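Local coordinates for uncharacterized protein Atu2773 (Agrobacterium tumefaciens, PDB 2QV5) that is of unknown function but is probably a divergent polysaccharide deacetylase and so may act on a carbohydrate, at residues Lys48-Leu53 against Gln73-Glu78; Ala165-Gly170 against Gln180-Val185; Phe61-Asn66 against His117-Lys122. One frame throughout, in Å; residues are numbered along the deposited sequence.

From the N terminus the chain first passes Lys48-Leu53 on helix 43-52. It then runs through Phe61-Asn66 at the end of strand 58-62 and reaches Gln73-Glu78 on helix 68-78. There interaction 1 closes, bringing the two helices side by side over that strand. Interaction 3 has opened inside this loop and closes later, at His117-Lys122, so the two cross. They also touch, through Ala75 CB and Phe61 CZ, 4.0 Å apart. Interaction 3 ties the turn at the end of strand 58-62 to His117-Lys122, on and just past helix 109-120. Interaction 2 follows in series. It closes a short loop between helix 169-176 and strand 180-186, about 27 Å, centre to centre, from interaction 1.

Interaction 1: Lys48-Leu53 against Gln73-Glu78; sequences KAIRDL and QDARRE
Ile50 reaches across from helix 43-52 and lays its two outer branches against different residues of helix 68-78. Its CD1 methyl meets the methyl of Ala75, with Ile50 CD1 3.7 Å from Ala75 CB. The same methyl also lies close to the backbone there, 3.8 Å from Ile50 CD1 to Ala75 CA. The other branch, CG2, turns to Asp74. Ile50 CG2 is 3.9 Å from Asp74 CB, so the aspartate offers its methylene to the methyl. The two side chains cross at about a right angle. This split follows from the first torsion of Ile50 (chi1 -60°). It sets CG2 anti to the backbone N and leaves CG1, which carries CD1, beside that N. Glu78, one helical turn beyond Asp74, adds a looser contact at the margin, with its CG 4.4 Å from Ile50 CG2. No hydrogen bond joins the two segments, and the contact is one of carbon against carbon.

Lys48, Arg51 and Asp52 form a salt-bridge network within their own segment. Asp52 takes Lys48 NZ on OD2, 2.8 Å away. Its other oxygen, OD1, lies 2.9 Å from Arg51 NH1. The carboxylate is thus gripped at both oxygens by two cations.

The axes of 48-52 and 73-78 are 10.1 Å apart at closest and nearly parallel, at 10°. That is the layout of successive helices in a parallel alpha/beta fold. Between them in sequence comes strand 58-62, the central strand of a beta-alpha-beta-alpha-beta run. Both helices rest on that strand: Ile50 and Ala75 each touch Leu59. Ile50 also reaches Leu39 of strand 30-39, while Ala75 packs on Ile82 of strand 82-88. Farther along, Leu53 and Asp52 meet helix 221-233.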
loop_
_atom_site.group_PDB
_atom_site.type_symbol
_atom_site.label_atom_id
_atom_site.label_comp_id
_atom_site.label_asym_id
_atom_site.label_seq_id
_atom_site.Cartn_x
_atom_site.Cartn_y
_atom_site.Cartn_z
ATOM N N LYS A 48 -12.634 13.244 1.780
ATOM C CA LYS A 48 -12.362 13.765 0.442
ATOM C C LYS A 48 -11.828 12.661 -0.468
ATOM O O LYS A 48 -12.266 12.557 -1.612
ATOM C CB LYS A 48 -11.377 14.935 0.497
ATOM C CG LYS A 48 -11.268 15.695 -0.806
ATOM C CD LYS A 48 -10.269 16.838 -0.713
ATOM C CE LYS A 48 -9.897 17.359 -2.106
ATOM N NZ LYS A 48 -11.095 17.651 -2.961
ATOM N N ALA A 49 -10.918 11.830 0.058
ATOM C CA ALA A 49 -10.316 10.710 -0.705
ATOM C C ALA A 49 -11.382 9.745 -1.235
ATOM O O ALA A 49 -11.355 9.382 -2.400
ATOM C CB ALA A 49 -9.296 9.955 0.156
ATOM N N ILE A 50 -12.309 9.342 -0.362
ATOM C CA ILE A 50 -13.399 8.430 -0.703
ATOM C C ILE A 50 -14.384 9.073 -1.693
ATOM O O ILE A 50 -14.833 8.429 -2.647
ATOM C CB ILE A 50 -14.185 8.005 0.585
ATOM C CG1 ILE A 50 -13.273 7.289 1.590
ATOM C CG2 ILE A 50 -15.415 7.153 0.249
ATOM C CD1 ILE A 50 -12.830 5.922 1.187
ATOM N N ARG A 51 -14.721 10.339 -1.443
ATOM C CA ARG A 51 -15.617 11.127 -2.310
ATOM C C ARG A 51 -15.091 11.299 -3.746
ATOM O O ARG A 51 -15.865 11.224 -4.710
ATOM C CB ARG A 51 -15.834 12.501 -1.669
ATOM C CG ARG A 51 -16.891 13.389 -2.290
ATOM C CD ARG A 51 -16.881 14.733 -1.570
ATOM N NE ARG A 51 -17.557 15.784 -2.325
ATOM C CZ ARG A 51 -16.947 16.652 -3.130
ATOM N NH1 ARG A 51 -15.629 16.608 -3.299
ATOM N NH2 ARG A 51 -17.661 17.573 -3.769
ATOM N N ASP A 52 -13.783 11.522 -3.881
ATOM C CA ASP A 52 -13.193 11.954 -5.154
ATOM C C ASP A 52 -12.472 10.911 -6.008
ATOM O O ASP A 52 -12.500 11.005 -7.238
ATOM C CB ASP A 52 -12.250 13.144 -4.937
ATOM C CG ASP A 52 -12.972 14.405 -4.495
ATOM O OD1 ASP A 52 -14.225 14.438 -4.501
ATOM O OD2 ASP A 52 -12.269 15.368 -4.128
ATOM N N LEU A 53 -11.787 9.955 -5.381
ATOM C CA LEU A 53 -10.997 8.987 -6.147
ATOM C C LEU A 53 -11.921 7.934 -6.756
ATOM O O LEU A 53 -12.845 7.490 -6.094
ATOM C CB LEU A 53 -9.914 8.323 -5.280
ATOM C CG LEU A 53 -8.863 9.281 -4.689
ATOM C CD1 LEU A 53 -8.178 8.692 -3.472
ATOM C CD2 LEU A 53 -7.831 9.690 -5.725
ATOM N N GLN A 73 -15.505 0.560 5.413
ATOM C CA GLN A 73 -16.819 0.255 4.835
ATOM C C GLN A 73 -17.173 1.157 3.651
ATOM O O GLN A 73 -17.723 0.669 2.672
ATOM C CB GLN A 73 -17.919 0.334 5.906
ATOM C CG GLN A 73 -17.818 -0.734 6.999
ATOM C CD GLN A 73 -18.721 -0.452 8.206
ATOM O OE1 GLN A 73 -19.703 0.290 8.114
ATOM N NE2 GLN A 73 -18.385 -1.052 9.341
ATOM N N ASP A 74 -16.857 2.453 3.748
ATOM C CA ASP A 74 -17.049 3.403 2.652
ATOM C C ASP A 74 -16.205 3.023 1.435
ATOM O O ASP A 74 -16.711 2.987 0.314
ATOM C CB ASP A 74 -16.694 4.841 3.081
ATOM C CG ASP A 74 -17.707 5.451 4.052
ATOM O OD1 ASP A 74 -18.600 4.738 4.565
ATOM O OD2 ASP A 74 -17.600 6.670 4.307
ATOM N N ALA A 75 -14.935 2.710 1.660
ATOM C CA ALA A 75 -14.035 2.352 0.548
ATOM C C ALA A 75 -14.478 1.083 -0.178
ATOM O O ALA A 75 -14.567 1.072 -1.410
ATOM C CB ALA A 75 -12.611 2.219 1.043
ATOM N N ARG A 76 -14.807 0.041 0.591
ATOM C CA ARG A 76 -15.233 -1.242 0.028
ATOM C C ARG A 76 -16.610 -1.169 -0.629
ATOM O O ARG A 76 -16.874 -1.881 -1.595
ATOM C CB ARG A 76 -15.199 -2.349 1.080
ATOM C CG ARG A 76 -13.792 -2.689 1.576
ATOM C CD ARG A 76 -12.955 -3.258 0.450
ATOM N NE ARG A 76 -13.408 -4.584 0.037
ATOM C CZ ARG A 76 -12.970 -5.217 -1.045
ATOM N NH1 ARG A 76 -12.072 -4.643 -1.839
ATOM N NH2 ARG A 76 -13.435 -6.425 -1.335
ATOM N N ARG A 77 -17.473 -0.295 -0.115
ATOM C CA ARG A 77 -18.775 -0.044 -0.733
ATOM C C ARG A 77 -18.598 0.486 -2.146
ATOM O O ARG A 77 -19.268 0.025 -3.067
ATOM C CB ARG A 77 -19.612 0.937 0.093
ATOM C CG ARG A 77 -20.882 1.349 -0.595
ATOM C CD ARG A 77 -21.897 2.050 0.297
ATOM N NE ARG A 77 -22.864 2.721 -0.571
ATOM C CZ ARG A 77 -23.852 2.108 -1.222
ATOM N NH1 ARG A 77 -24.641 2.812 -2.014
ATOM N NH2 ARG A 77 -24.059 0.797 -1.086
ATOM N N GLU A 78 -17.680 1.440 -2.302
ATOM C CA GLU A 78 -17.348 2.006 -3.608
ATOM C C GLU A 78 -16.575 1.028 -4.515
ATOM O O GLU A 78 -16.541 1.211 -5.725
ATOM C CB GLU A 78 -16.570 3.334 -3.459
ATOM C CG GLU A 78 -17.279 4.435 -2.650
ATOM C CD GLU A 78 -18.674 4.791 -3.165
ATOM O OE1 GLU A 78 -18.880 4.843 -4.399
ATOM O OE2 GLU A 78 -19.569 5.035 -2.324
#

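Interaction 2: Ala165-Gly170 against Gln180-Val185; sequences AQSLSG and QGFADV
Gln180 begins the contact, its CB pointing toward Ala165-Gly170 and its amide lying against Ser169 and Gly170. Its chain bends at chi2 (-95°), which brings OE1 within 3.1 Å of Ser169 OG. That hydroxyl has its hydrogen bond with Asp160 OD2, an oxygen that also bonds the hydroxyl of Ser167. The other end of the amide lies against backbone, with Gln180 NE2 3.7 Å from Gly170 CA.

The backbone of Gly181 bonds to Phe158 and Asp160, which places the strand in the sheet. Phe182 comes next, its ring beneath the amide oxygen. Gln180 OE1 sits over the ring centre, 3.5 Å above its plane. The ring also meets the other segment. Phe182 CZ is 3.7 Å from Gly170 N, and Phe182 CE2 is 3.8 Å from Gly170 CA. Ser167 OG lies at the ring edge, near its plane, 4.2 Å from Phe182 CE1.

The segments belong to the beta-alpha-beta unit of strand 157-160, helix 169-176 and strand 180-186. Strand 157-160 supplies Asp160 and pairs with 180-186 in the parallel sheet. Leu144 and Met148 of helix 141-153 touch Ser169. Beyond the contact, Val185 packs on helix 193-210, and Ala183 touches Val216 of strand 212-218.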
loop_
_atom_site.group_PDB
_atom_site.type_symbol
_atom_site.label_atom_id
_atom_site.label_comp_id
_atom_site.label_asym_id
_atom_site.label_seq_id
_atom_site.Cartn_x
_atom_site.Cartn_y
_atom_site.Cartn_z
ATOM N N ALA A 165 16.409 2.977 -0.677
ATOM C CA ALA A 165 17.140 2.258 -1.722
ATOM C C ALA A 165 17.874 1.024 -1.174
ATOM O O ALA A 165 18.194 0.094 -1.926
ATOM C CB ALA A 165 18.107 3.198 -2.441
ATOM N N GLN A 166 18.110 1.012 0.137
ATOM C CA GLN A 166 18.801 -0.096 0.797
ATOM C C GLN A 166 17.851 -1.197 1.288
ATOM O O GLN A 166 18.290 -2.159 1.928
ATOM C CB GLN A 166 19.653 0.433 1.960
ATOM C CG GLN A 166 20.720 1.438 1.530
ATOM C CD GLN A 166 21.550 0.941 0.358
ATOM O OE1 GLN A 166 22.211 -0.101 0.441
ATOM N NE2 GLN A 166 21.519 1.685 -0.747
ATOM N N SER A 167 16.561 -1.049 0.973
ATOM C CA SER A 167 15.525 -1.985 1.424
ATOM C C SER A 167 15.793 -3.403 0.939
ATOM O O SER A 167 16.163 -3.627 -0.217
ATOM C CB SER A 167 14.135 -1.534 0.971
ATOM O OG SER A 167 13.180 -2.552 1.223
ATOM N N LEU A 168 15.596 -4.350 1.847
ATOM C CA LEU A 168 15.900 -5.750 1.617
ATOM C C LEU A 168 14.667 -6.574 1.308
ATOM O O LEU A 168 14.760 -7.790 1.199
ATOM C CB LEU A 168 16.596 -6.332 2.849
ATOM C CG LEU A 168 18.038 -5.889 3.087
ATOM C CD1 LEU A 168 18.514 -6.416 4.416
ATOM C CD2 LEU A 168 18.943 -6.382 1.951
ATOM N N SER A 169 13.522 -5.911 1.150
ATOM C CA SER A 169 12.241 -6.608 0.983
ATOM C C SER A 169 12.126 -7.393 -0.319
ATOM O O SER A 169 11.457 -8.428 -0.356
ATOM C CB SER A 169 11.063 -5.642 1.152
ATOM O OG SER A 169 10.891 -4.826 0.005
ATOM N N GLY A 170 12.777 -6.906 -1.378
ATOM C CA GLY A 170 12.774 -7.598 -2.669
ATOM C C GLY A 170 13.541 -8.905 -2.633
ATOM O O GLY A 170 13.069 -9.934 -3.135
ATOM N N GLN A 180 5.550 -9.781 -3.576
ATOM C CA GLN A 180 6.087 -8.464 -3.230
ATOM C C GLN A 180 6.214 -7.626 -4.490
ATOM O O GLN A 180 6.339 -8.166 -5.596
ATOM C CB GLN A 180 7.452 -8.612 -2.548
ATOM C CG GLN A 180 8.103 -7.335 -1.974
ATOM C CD GLN A 180 9.100 -6.670 -2.933
ATOM O OE1 GLN A 180 9.580 -5.572 -2.674
ATOM N NE2 GLN A 180 9.394 -7.325 -4.041
ATOM N N GLY A 181 6.163 -6.311 -4.312
ATOM C CA GLY A 181 6.376 -5.356 -5.392
ATOM C C GLY A 181 6.911 -4.050 -4.828
ATOM O O GLY A 181 6.635 -3.696 -3.682
ATOM N N PHE A 182 7.689 -3.348 -5.642
ATOM C CA PHE A 182 8.195 -2.016 -5.313
ATOM C C PHE A 182 7.352 -1.021 -6.087
ATOM O O PHE A 182 7.010 -1.278 -7.256
ATOM C CB PHE A 182 9.652 -1.865 -5.773
ATOM C CG PHE A 182 10.672 -2.492 -4.857
ATOM C CD1 PHE A 182 10.977 -1.913 -3.627
ATOM C CD2 PHE A 182 11.375 -3.628 -5.254
ATOM C CE1 PHE A 182 11.933 -2.478 -2.791
ATOM C CE2 PHE A 182 12.343 -4.205 -4.410
ATOM C CZ PHE A 182 12.617 -3.628 -3.188
ATOM N N ALA A 183 6.999 0.098 -5.449
ATOM C CA ALA A 183 6.414 1.206 -6.175
ATOM C C ALA A 183 7.471 1.739 -7.115
ATOM O O ALA A 183 8.650 1.830 -6.749
ATOM C CB ALA A 183 5.956 2.312 -5.230
ATOM N N ASP A 184 7.038 2.063 -8.329
ATOM C CA ASP A 184 7.903 2.640 -9.356
ATOM C C ASP A 184 8.080 4.149 -9.193
ATOM O O ASP A 184 9.151 4.688 -9.487
ATOM C CB ASP A 184 7.319 2.360 -10.741
ATOM C CG ASP A 184 7.260 0.874 -11.069
ATOM O OD1 ASP A 184 8.259 0.340 -11.594
ATOM O OD2 ASP A 184 6.204 0.243 -10.815
ATOM N N VAL A 185 7.025 4.843 -8.760
ATOM C CA VAL A 185 7.043 6.308 -8.692
ATOM C C VAL A 185 6.374 6.794 -7.405
ATOM O O VAL A 185 5.283 6.337 -7.072
ATOM C CB VAL A 185 6.287 6.944 -9.915
ATOM C CG1 VAL A 185 6.424 8.473 -9.933
ATOM C CG2 VAL A 185 6.769 6.359 -11.231
#

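Interaction 3: Phe61-Asn66 against His117-Lys122; sequences FAASGN and HRSMAK
Lys122, just after helix 109-120, reaches the carbonyl oxygen of Ala63. Its CB points toward the Phe61-Asn66 segment. CG leaves beside the backbone N (chi1 -76°), and from there the chain runs fully extended. CB and CG stay beyond close range of Ala63. CD is the first atom to touch, 3.3 Å from Ala63 O. CE passes the same oxygen at 3.9 Å. NZ, at the tip, gives Ala63 O a weak hydrogen bond of 3.3 Å. The ammonium also has a long, weak ion pair with Asp101 OD2. Asp101 is better paired with Arg118, whose NE forms a salt bridge to OD1.

The accepting carbonyl belongs to a type I turn from Ala62 to Gly65, closed by the bond from Gly65 N to Ala62 O. The turn begins on the last residue of strand 58-62, one of seven parallel strands that pair in a closed ring, as in the distorted beta/alpha barrels of polysaccharide deacetylases. In those relatives the loops after the strands surround the active site. No such role is established for this turn.

The second half of the contact is buried and small. The methyl of Ala63 points toward the other segment and meets Ser119, with Ala63 CB 3.4 Å from Ser119 OG and 3.7 Å from Ser119 CB. A chi1 of -72° sets the Ser119 hydroxyl beside its backbone N, where it meets that methyl. Ser119 O also takes the backbone N-H of Lys122. Strand 82-88 lies against this pair: Pro87 touches Ala63, and Ile86 touches Ser119.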
loop_
_atom_site.group_PDB
_atom_site.type_symbol
_atom_site.label_atom_id
_atom_site.label_comp_id
_atom_site.label_asym_id
_atom_site.label_seq_id
_atom_site.Cartn_x
_atom_site.Cartn_y
_atom_site.Cartn_z
ATOM N N PHE A 61 -4.573 2.291 4.290
ATOM C CA PHE A 61 -5.165 2.696 5.567
ATOM C C PHE A 61 -4.075 2.753 6.624
ATOM O O PHE A 61 -3.304 1.814 6.767
ATOM C CB PHE A 61 -6.269 1.712 5.987
ATOM C CG PHE A 61 -7.584 1.999 5.346
ATOM C CD1 PHE A 61 -7.721 1.975 3.960
ATOM C CD2 PHE A 61 -8.680 2.331 6.117
ATOM C CE1 PHE A 61 -8.922 2.269 3.348
ATOM C CE2 PHE A 61 -9.887 2.617 5.513
ATOM C CZ PHE A 61 -10.011 2.580 4.119
ATOM N N ALA A 62 -4.007 3.865 7.349
ATOM C CA ALA A 62 -2.985 4.036 8.371
ATOM C C ALA A 62 -3.398 3.260 9.602
ATOM O O ALA A 62 -4.513 3.422 10.095
ATOM C CB ALA A 62 -2.824 5.484 8.703
ATOM N N ALA A 63 -2.504 2.415 10.106
ATOM C CA ALA A 63 -2.845 1.555 11.250
ATOM C C ALA A 63 -3.143 2.389 12.503
ATOM O O ALA A 63 -4.029 2.049 13.273
ATOM C CB ALA A 63 -1.744 0.550 11.511
ATOM N N SER A 64 -2.425 3.502 12.665
ATOM C CA SER A 64 -2.649 4.446 13.770
ATOM C C SER A 64 -3.806 5.434 13.541
ATOM O O SER A 64 -3.994 6.359 14.337
ATOM C CB SER A 64 -1.366 5.235 14.041
ATOM O OG SER A 64 -0.974 5.962 12.884
ATOM N N GLY A 65 -4.570 5.246 12.465
ATOM C CA GLY A 65 -5.663 6.155 12.113
ATOM C C GLY A 65 -6.906 6.005 12.980
ATOM O O GLY A 65 -6.970 5.123 13.840
ATOM N N ASN A 66 -7.893 6.870 12.756
ATOM C CA ASN A 66 -9.156 6.841 13.508
ATOM C C ASN A 66 -10.325 6.634 12.546
ATOM O O ASN A 66 -10.182 6.916 11.353
ATOM C CB ASN A 66 -9.339 8.155 14.289
ATOM C CG ASN A 66 -8.202 8.421 15.265
ATOM O OD1 ASN A 66 -7.965 7.636 16.176
ATOM N ND2 ASN A 66 -7.495 9.536 15.076
ATOM N N HIS A 117 0.560 -7.819 14.529
ATOM C CA HIS A 117 -0.757 -8.420 14.744
ATOM C C HIS A 117 -1.776 -7.441 15.305
ATOM O O HIS A 117 -2.958 -7.512 14.963
ATOM C CB HIS A 117 -0.630 -9.637 15.660
ATOM C CG HIS A 117 -0.015 -10.831 15.001
ATOM N ND1 HIS A 117 0.131 -12.040 15.646
ATOM C CD2 HIS A 117 0.476 -11.009 13.750
ATOM C CE1 HIS A 117 0.696 -12.909 14.826
ATOM N NE2 HIS A 117 0.920 -12.307 13.671
ATOM N N ARG A 118 -1.329 -6.527 16.161
ATOM C CA ARG A 118 -2.208 -5.487 16.662
ATOM C C ARG A 118 -2.709 -4.577 15.537
ATOM O O ARG A 118 -3.891 -4.261 15.489
ATOM C CB ARG A 118 -1.521 -4.672 17.760
ATOM C CG ARG A 118 -1.441 -5.416 19.084
ATOM C CD ARG A 118 -1.221 -4.462 20.246
ATOM N NE ARG A 118 0.133 -3.897 20.310
ATOM C CZ ARG A 118 1.220 -4.538 20.745
ATOM N NH1 ARG A 118 1.161 -5.802 21.153
ATOM N NH2 ARG A 118 2.383 -3.903 20.770
ATOM N N SER A 119 -1.818 -4.178 14.630
ATOM C CA SER A 119 -2.216 -3.372 13.465
ATOM C C SER A 119 -3.142 -4.133 12.513
ATOM O O SER A 119 -4.153 -3.581 12.062
ATOM C CB SER A 119 -0.990 -2.891 12.704
ATOM O OG SER A 119 -0.302 -1.884 13.426
ATOM N N MET A 120 -2.794 -5.396 12.241
ATOM C CA MET A 120 -3.521 -6.294 11.331
ATOM C C MET A 120 -4.995 -6.454 11.692
ATOM O O MET A 120 -5.846 -6.630 10.828
ATOM C CB MET A 120 -2.849 -7.680 11.293
ATOM C CG MET A 120 -1.648 -7.824 10.367
ATOM S SD MET A 120 -1.044 -9.541 10.261
ATOM C CE MET A 120 0.142 -9.360 8.936
ATOM N N ALA A 121 -5.284 -6.387 12.987
ATOM C CA ALA A 121 -6.624 -6.638 13.500
ATOM C C ALA A 121 -7.538 -5.415 13.437
ATOM O O ALA A 121 -8.736 -5.519 13.711
ATOM C CB ALA A 121 -6.524 -7.163 14.945
ATOM N N LYS A 122 -6.990 -4.262 13.062
ATOM C CA LYS A 122 -7.762 -3.015 13.101
ATOM C C LYS A 122 -8.739 -2.811 11.950
ATOM O O LYS A 122 -9.731 -2.093 12.097
ATOM C CB LYS A 122 -6.832 -1.819 13.250
ATOM C CG LYS A 122 -6.309 -1.672 14.672
ATOM C CD LYS A 122 -5.278 -0.588 14.747
ATOM C CE LYS A 122 -4.763 -0.430 16.164
ATOM N NZ LYS A 122 -3.671 0.578 16.194
#